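Local atomic coordinates of methyltransferase (Streptococcus pyogenes, PDB entry 2ESR), a protein that is probably an S-adenosylmethionine-dependent methyltransferase with a Rossmann-like fold, from a family whose known members include enzymes that methylate a guanine of 16S ribosomal RNA. Residues A[24-29]-A[164-169]; A[59-64]-A[68-73]; A[92-97]-A[116-121]. All coordinates share one frame; numbering follows the deposited sequence.

Interaction 1: A[24-29]-A[164-169]; sequences NMIGPY and VTVYVN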
# COMPACT_ATOMS: atom_id res chain seq x y z
N ASN A 24 23.15 -9.85 -1.80
CA ASN A 24 23.86 -11.03 -2.29
C ASN A 24 23.52 -12.16 -1.33
O ASN A 24 23.66 -13.34 -1.66
CB ASN A 24 25.37 -10.79 -2.32
CG ASN A 24 25.80 -9.97 -3.50
OD1 ASN A 24 25.24 -10.09 -4.59
ND2 ASN A 24 26.82 -9.13 -3.31
N MSE A 25 23.06 -11.80 -0.14
CA MSE A 25 22.69 -12.77 0.87
C MSE A 25 21.31 -13.35 0.61
O MSE A 25 21.09 -14.55 0.75
CB MSE A 25 22.67 -12.13 2.26
CG MSE A 25 23.99 -11.72 2.83
SE MSE A 25 23.70 -10.89 4.56
CE MSE A 25 22.99 -12.42 5.52
N ILE A 26 20.38 -12.47 0.25
CA ILE A 26 18.99 -12.87 0.03
C ILE A 26 18.50 -12.88 -1.41
O ILE A 26 17.43 -13.41 -1.69
CB ILE A 26 18.04 -11.96 0.81
CG1 ILE A 26 18.13 -10.53 0.25
CG2 ILE A 26 18.40 -11.97 2.29
CD1 ILE A 26 17.08 -9.59 0.81
N GLY A 27 19.26 -12.28 -2.31
CA GLY A 27 18.84 -12.25 -3.70
C GLY A 27 19.72 -13.08 -4.62
O GLY A 27 19.76 -14.31 -4.50
N PRO A 28 20.46 -12.45 -5.55
CA PRO A 28 20.56 -11.01 -5.83
C PRO A 28 19.42 -10.46 -6.69
O PRO A 28 19.36 -9.26 -6.94
CB PRO A 28 21.92 -10.90 -6.52
CG PRO A 28 21.99 -12.16 -7.29
CD PRO A 28 21.50 -13.19 -6.29
N TYR A 29 18.55 -11.34 -7.16
CA TYR A 29 17.40 -10.92 -7.95
C TYR A 29 16.17 -11.62 -7.39
O TYR A 29 16.29 -12.63 -6.70
CB TYR A 29 17.57 -11.30 -9.44
CG TYR A 29 17.78 -12.77 -9.67
CD1 TYR A 29 19.04 -13.35 -9.53
CD2 TYR A 29 16.71 -13.60 -9.99
CE1 TYR A 29 19.23 -14.72 -9.70
CE2 TYR A 29 16.88 -14.98 -10.16
CZ TYR A 29 18.15 -15.52 -10.01
OH TYR A 29 18.33 -16.88 -10.16
N VAL A 164 23.63 -8.48 9.70
CA VAL A 164 22.37 -8.78 9.04
C VAL A 164 21.99 -10.19 9.43
O VAL A 164 22.78 -11.13 9.31
CB VAL A 164 22.48 -8.70 7.50
CG1 VAL A 164 21.19 -9.20 6.87
CG2 VAL A 164 22.75 -7.26 7.07
N THR A 165 20.77 -10.33 9.94
CA THR A 165 20.25 -11.62 10.36
C THR A 165 18.98 -11.86 9.56
O THR A 165 18.11 -11.00 9.50
CB THR A 165 19.90 -11.62 11.86
OG1 THR A 165 21.06 -11.26 12.62
CG2 THR A 165 19.42 -13.00 12.30
N VAL A 166 18.87 -13.03 8.94
CA VAL A 166 17.69 -13.34 8.16
C VAL A 166 16.95 -14.50 8.79
O VAL A 166 17.53 -15.56 9.01
CB VAL A 166 18.06 -13.74 6.72
CG1 VAL A 166 16.78 -13.98 5.91
CG2 VAL A 166 18.93 -12.67 6.08
N TYR A 167 15.67 -14.30 9.09
CA TYR A 167 14.84 -15.34 9.66
C TYR A 167 13.94 -15.90 8.58
O TYR A 167 13.50 -15.16 7.69
CB TYR A 167 13.94 -14.80 10.79
CG TYR A 167 14.67 -14.50 12.08
CD1 TYR A 167 15.25 -13.25 12.29
CD2 TYR A 167 14.76 -15.46 13.09
CE1 TYR A 167 15.91 -12.96 13.49
CE2 TYR A 167 15.42 -15.18 14.29
CZ TYR A 167 15.99 -13.93 14.48
OH TYR A 167 16.62 -13.65 15.67
N VAL A 168 13.66 -17.19 8.66
CA VAL A 168 12.80 -17.85 7.69
C VAL A 168 11.98 -18.91 8.41
O VAL A 168 12.32 -19.32 9.53
CB VAL A 168 13.60 -18.57 6.57
CG1 VAL A 168 14.50 -17.57 5.85
CG2 VAL A 168 14.42 -19.71 7.16
N ASN A 169 10.90 -19.36 7.77
CA ASN A 169 10.04 -20.40 8.33
C ASN A 169 10.71 -21.77 8.22
O ASN A 169 11.63 -21.95 7.42
CB ASN A 169 8.71 -20.45 7.58
CG ASN A 169 7.73 -19.41 8.06
OD1 ASN A 169 7.03 -18.79 7.27
ND2 ASN A 169 7.65 -19.23 9.38
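Met25 reaches Val164 through a chain that bends only near its end. CG lies anti to the carbonyl carbon (chi1 -69°), the middle of the chain is extended, and chi3 of 65° turns the methyl aside. The residue is a selenomethionine in this crystal, so the heavy atom in the chain is SE. It passes alongside Val164, the two side chains running in opposite directions. SE lies 3.8 Å from Val164 CG1 and 3.9 Å from Val164 CB. The bend also lets Met25 CE lie 3.9 Å from Val164 CG1, while the same methyl is 4.1 Å from CG2 of Val166. Met25 thus spans two residues of the strand that face the helix.

Ile26 adds the second part of the contact. Its CG1 branch sits between the backbone N and the carbonyl carbon (chi1 65°), which leaves CG2 beside N as the branch facing the strand. That methyl is 3.9 Å from Val166 CG2, with the two side chains meeting at a slant. The backbones stay well apart: Ile26 CA and Val166 CA are separated by 8.2 Å.

No hydrogen bond crosses between the two segments, and all four touching residues are buried. The packing is apolar. Ile26 also rests on Leu103 and Phe105 of strand 101-106 and on Met133 and Val135 of strand 132-139. Met25 and Val164 both touch Tyr159 of strand 151-159. The chain leaves helical geometry at Gly27, just after these contacts, and a cis peptide bond precedes Pro28. The end of helix 19-26 therefore lies over the antiparallel strand 162-169, covering one face of the mixed sheet characteristic of Rossmann-like methyltransferases.

Interaction 2: A[59-64]-A[68-73]; sequences LVEKNR and AIIQDN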
# COMPACT_ATOMS: atom_id res chain seq x y z
N LEU A 59 5.93 0.63 2.91
CA LEU A 59 6.92 1.17 3.83
C LEU A 59 6.21 1.87 4.98
O LEU A 59 5.23 2.59 4.75
CB LEU A 59 7.84 2.17 3.12
CG LEU A 59 8.80 1.65 2.04
CD1 LEU A 59 8.03 1.24 0.80
CD2 LEU A 59 9.80 2.75 1.71
N VAL A 60 6.67 1.65 6.20
CA VAL A 60 6.08 2.29 7.36
C VAL A 60 7.17 3.07 8.06
O VAL A 60 8.19 2.50 8.45
CB VAL A 60 5.48 1.28 8.36
CG1 VAL A 60 4.77 2.03 9.49
CG2 VAL A 60 4.51 0.35 7.65
N GLU A 61 6.97 4.37 8.22
CA GLU A 61 7.94 5.23 8.87
C GLU A 61 7.20 6.38 9.52
O GLU A 61 6.47 7.10 8.84
CB GLU A 61 8.96 5.75 7.85
CG GLU A 61 9.97 6.74 8.41
CD GLU A 61 10.74 6.18 9.60
OE1 GLU A 61 11.39 5.13 9.44
OE2 GLU A 61 10.68 6.79 10.69
N LYS A 62 7.38 6.54 10.83
CA LYS A 62 6.70 7.59 11.58
C LYS A 62 7.35 8.98 11.55
O LYS A 62 6.66 9.99 11.69
CB LYS A 62 6.53 7.15 13.04
CG LYS A 62 5.09 6.96 13.47
CD LYS A 62 4.26 8.23 13.22
CE LYS A 62 2.81 8.04 13.62
NZ LYS A 62 1.98 9.20 13.24
N ASN A 63 8.67 9.03 11.39
CA ASN A 63 9.39 10.30 11.36
C ASN A 63 9.07 11.12 10.10
O ASN A 63 9.11 10.60 8.99
CB ASN A 63 10.90 10.06 11.46
CG ASN A 63 11.71 11.34 11.43
OD1 ASN A 63 11.78 12.02 10.41
ND2 ASN A 63 12.31 11.68 12.56
N ARG A 64 8.77 12.40 10.30
CA ARG A 64 8.43 13.29 9.19
C ARG A 64 9.56 13.53 8.20
O ARG A 64 9.33 13.58 7.00
CB ARG A 64 7.92 14.62 9.74
CG ARG A 64 6.71 14.50 10.65
CD ARG A 64 6.07 15.86 10.90
NE ARG A 64 5.61 16.48 9.67
CZ ARG A 64 4.67 15.98 8.87
NH1 ARG A 64 4.08 14.83 9.18
NH2 ARG A 64 4.32 16.62 7.77
N ALA A 68 9.86 12.41 4.11
CA ALA A 68 10.19 13.30 3.00
C ALA A 68 11.26 12.65 2.13
O ALA A 68 11.15 12.65 0.90
CB ALA A 68 10.69 14.63 3.54
N ILE A 69 12.28 12.09 2.76
CA ILE A 69 13.35 11.44 2.03
C ILE A 69 12.83 10.26 1.23
O ILE A 69 13.15 10.10 0.05
CB ILE A 69 14.46 10.97 2.98
CG1 ILE A 69 15.06 12.18 3.71
CG2 ILE A 69 15.55 10.23 2.21
CD1 ILE A 69 16.08 11.83 4.76
N ILE A 70 12.01 9.43 1.86
CA ILE A 70 11.45 8.27 1.19
C ILE A 70 10.67 8.68 -0.05
O ILE A 70 10.87 8.13 -1.13
CB ILE A 70 10.49 7.49 2.12
CG1 ILE A 70 11.27 6.88 3.28
CG2 ILE A 70 9.78 6.41 1.32
CD1 ILE A 70 10.39 6.19 4.31
N GLN A 71 9.78 9.65 0.11
CA GLN A 71 8.97 10.12 -1.00
C GLN A 71 9.82 10.58 -2.18
O GLN A 71 9.49 10.30 -3.33
CB GLN A 71 8.04 11.25 -0.52
CG GLN A 71 6.92 10.73 0.37
CD GLN A 71 6.11 11.84 1.02
OE1 GLN A 71 5.61 12.73 0.35
NE2 GLN A 71 5.98 11.77 2.34
N ASP A 72 10.92 11.27 -1.89
CA ASP A 72 11.81 11.74 -2.94
C ASP A 72 12.51 10.56 -3.62
O ASP A 72 12.57 10.50 -4.85
CB ASP A 72 12.86 12.69 -2.36
CG ASP A 72 12.27 14.03 -1.94
OD1 ASP A 72 12.99 14.83 -1.31
OD2 ASP A 72 11.08 14.28 -2.24
N ASN A 73 13.03 9.63 -2.83
CA ASN A 73 13.71 8.46 -3.37
C ASN A 73 12.78 7.62 -4.25
O ASN A 73 13.20 7.05 -5.25
CB ASN A 73 14.26 7.57 -2.25
CG ASN A 73 15.43 8.20 -1.51
OD1 ASN A 73 16.35 8.73 -2.12
ND2 ASN A 73 15.41 8.12 -0.19
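The turn from strand 56-60 into helix 64-75 starts a beta-alpha-beta unit that goes on to strand 83-86, and Ile70 packs its helix against Leu59 and Glu61. Leu59 and Ile70 pass each other in opposite directions. Leu59 CD2 lies 3.7 Å from Ile70 CG2. The other branch of Ile70 reaches further along the chain: its CD1 is 3.8 Å from Glu61 CB and 4.2 Å from Glu61 CG. With CG1 anti to the carbonyl carbon (chi1 -66°), the two branches of Ile70 divide between these two partners. Leu59 and Ile70 also share Leu85 of strand 83-86 as a neighbour.

The carboxylate of Glu61 is held by two backbone N-H groups. OE1 is hydrogen-bonded to Gly41 N. OE2 takes Asn63 N at 3.1 Å through its anti lone pair, in a fairly straight bond (161°). Gly41 belongs to a probable glycine-rich Rossmann-type loop. In many class I methyltransferases an acidic residue at the end of the second strand binds the ribose of S-adenosylmethionine. Glu61 occupies the equivalent place and may do the same.

Asn63 is the N-cap of helix 64-75. Its OD1 accepts a hydrogen bond from Ala66 N and a weak one from Lys65 N. The first turn is closed by Ala68 N, which donates to Arg64 O at 3.2 Å; Ala68 CB lies 3.9 Å from the same oxygen. Gln71, on the same helix, packs on Thr98 of the second subunit.

Interaction 3: A[92-97]-A[116-121]; sequences RAIDCL and VATIEA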
# COMPACT_ATOMS: atom_id res chain seq x y z
N ARG A 92 0.76 -0.23 15.06
CA ARG A 92 -0.54 0.11 14.50
C ARG A 92 -0.62 -0.42 13.08
O ARG A 92 -1.63 -1.00 12.68
CB ARG A 92 -0.72 1.64 14.48
CG ARG A 92 -0.81 2.30 15.83
CD ARG A 92 -0.27 3.73 15.77
NE ARG A 92 -0.78 4.48 14.62
CZ ARG A 92 -0.27 5.62 14.19
NH1 ARG A 92 0.77 6.15 14.80
NH2 ARG A 92 -0.80 6.24 13.15
N ALA A 93 0.46 -0.23 12.33
CA ALA A 93 0.52 -0.68 10.94
C ALA A 93 0.23 -2.17 10.82
O ALA A 93 -0.61 -2.57 10.02
CB ALA A 93 1.90 -0.36 10.35
N ILE A 94 0.91 -2.98 11.62
CA ILE A 94 0.71 -4.42 11.57
C ILE A 94 -0.75 -4.83 11.73
O ILE A 94 -1.20 -5.80 11.12
CB ILE A 94 1.59 -5.13 12.64
CG1 ILE A 94 3.07 -4.95 12.28
CG2 ILE A 94 1.24 -6.62 12.72
CD1 ILE A 94 4.04 -5.48 13.32
N ASP A 95 -1.51 -4.08 12.52
CA ASP A 95 -2.92 -4.39 12.72
C ASP A 95 -3.80 -4.02 11.53
O ASP A 95 -4.94 -4.47 11.42
CB ASP A 95 -3.44 -3.68 13.97
CG ASP A 95 -2.90 -4.28 15.26
OD1 ASP A 95 -3.12 -5.49 15.47
OD2 ASP A 95 -2.27 -3.55 16.05
N CYS A 96 -3.27 -3.21 10.62
CA CYS A 96 -4.03 -2.77 9.46
C CYS A 96 -3.63 -3.46 8.16
O CYS A 96 -4.35 -3.39 7.16
CB CYS A 96 -3.89 -1.26 9.30
SG CYS A 96 -4.47 -0.33 10.74
N LEU A 97 -2.48 -4.14 8.17
CA LEU A 97 -1.99 -4.85 6.99
C LEU A 97 -2.81 -6.12 6.74
O LEU A 97 -3.35 -6.71 7.68
CB LEU A 97 -0.52 -5.22 7.18
CG LEU A 97 0.42 -4.05 7.45
CD1 LEU A 97 1.82 -4.58 7.76
CD2 LEU A 97 0.44 -3.14 6.24
N VAL A 116 12.08 -8.93 18.09
CA VAL A 116 11.34 -10.08 18.60
C VAL A 116 9.83 -9.78 18.66
O VAL A 116 9.01 -10.56 18.17
CB VAL A 116 11.85 -10.48 20.00
CG1 VAL A 116 10.98 -11.59 20.58
CG2 VAL A 116 13.29 -10.97 19.89
N ALA A 117 9.46 -8.65 19.25
CA ALA A 117 8.06 -8.30 19.37
C ALA A 117 7.40 -8.16 18.00
O ALA A 117 6.27 -8.60 17.80
CB ALA A 117 7.91 -7.00 20.15
N THR A 118 8.11 -7.56 17.05
CA THR A 118 7.54 -7.35 15.72
C THR A 118 7.34 -8.65 14.95
O THR A 118 6.31 -8.85 14.33
CB THR A 118 8.41 -6.37 14.90
OG1 THR A 118 8.47 -5.12 15.59
CG2 THR A 118 7.80 -6.14 13.52
N ILE A 119 8.33 -9.55 15.00
CA ILE A 119 8.20 -10.82 14.29
C ILE A 119 7.08 -11.65 14.93
O ILE A 119 6.31 -12.31 14.23
CB ILE A 119 9.54 -11.59 14.29
CG1 ILE A 119 10.56 -10.81 13.46
CG2 ILE A 119 9.34 -12.99 13.72
CD1 ILE A 119 11.94 -11.41 13.41
N GLU A 120 6.98 -11.60 16.25
CA GLU A 120 5.90 -12.32 16.93
C GLU A 120 4.55 -11.76 16.48
O GLU A 120 3.62 -12.53 16.22
CB GLU A 120 6.03 -12.17 18.45
CG GLU A 120 7.17 -12.95 19.06
CD GLU A 120 6.87 -14.44 19.19
OE1 GLU A 120 7.76 -15.19 19.64
OE2 GLU A 120 5.74 -14.85 18.85
N ALA A 121 4.46 -10.44 16.36
CA ALA A 121 3.21 -9.81 15.94
C ALA A 121 2.87 -10.16 14.50
O ALA A 121 1.72 -10.46 14.18
CB ALA A 121 3.29 -8.30 16.11
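The hydroxyl OG1 of Thr118 is hydrogen-bonded to Thr114 O, one turn back in its own helix, while its methyl meets Ile94. The first torsion of Thr118 (chi1 -59°) leaves OG1 beside the backbone N, where it bonds to Thr114 O, and puts CG2 anti to N, against Ile94 CD1. The polar side of Thr118 is satisfied within the helix, and its apolar side is left for packing.

Ile94 spans the gap to the second helix with its CD1. The chain is extended at chi2 (174°), so CD1 stands well out from the backbone. It lies 3.8 Å from Thr118 CG2 and 4.0 Å from Ala121 CB, touching residues almost one turn apart. CG2 of Ile94 comes to 4.1 Å from Ala121 O. The Ile94 and Ala121 CA atoms are 7.4 Å apart, and the small side chain of Ala121 allows this approach.

Helices 90-96 and 111-124 meet here beside the central sheet. Thr118 rests on Leu38 of strand 34-38 and Leu106 of strand 101-106, and Ile94 also packs on Leu127. Two residues on from Ile94, Cys96 makes backbone hydrogen bonds to the second subunit.

How the interactions relate
Interaction 1 packs a helix on the mixed sheet. Interaction 2 packs helix 64-75 against the end of strand 56-60 and the turn after it. Interaction 3 joins two helices, 90-96 and 111-124, on the sheet's other face. Interaction 1 brings together distant parts of the chain, and interactions 2 and 3 follow one another inside the loop it closes. The centres of interactions 1 and 2 are 24 Å apart, with no touch. Interaction 3 meets both: Tyr167 CD1 is 4.0 Å from Ile119 CD1, and Val60 CG2 is 3.8 Å from Ala93 CB. Together they build the alpha-beta-alpha layering expected of a Rossmann-like methyltransferase.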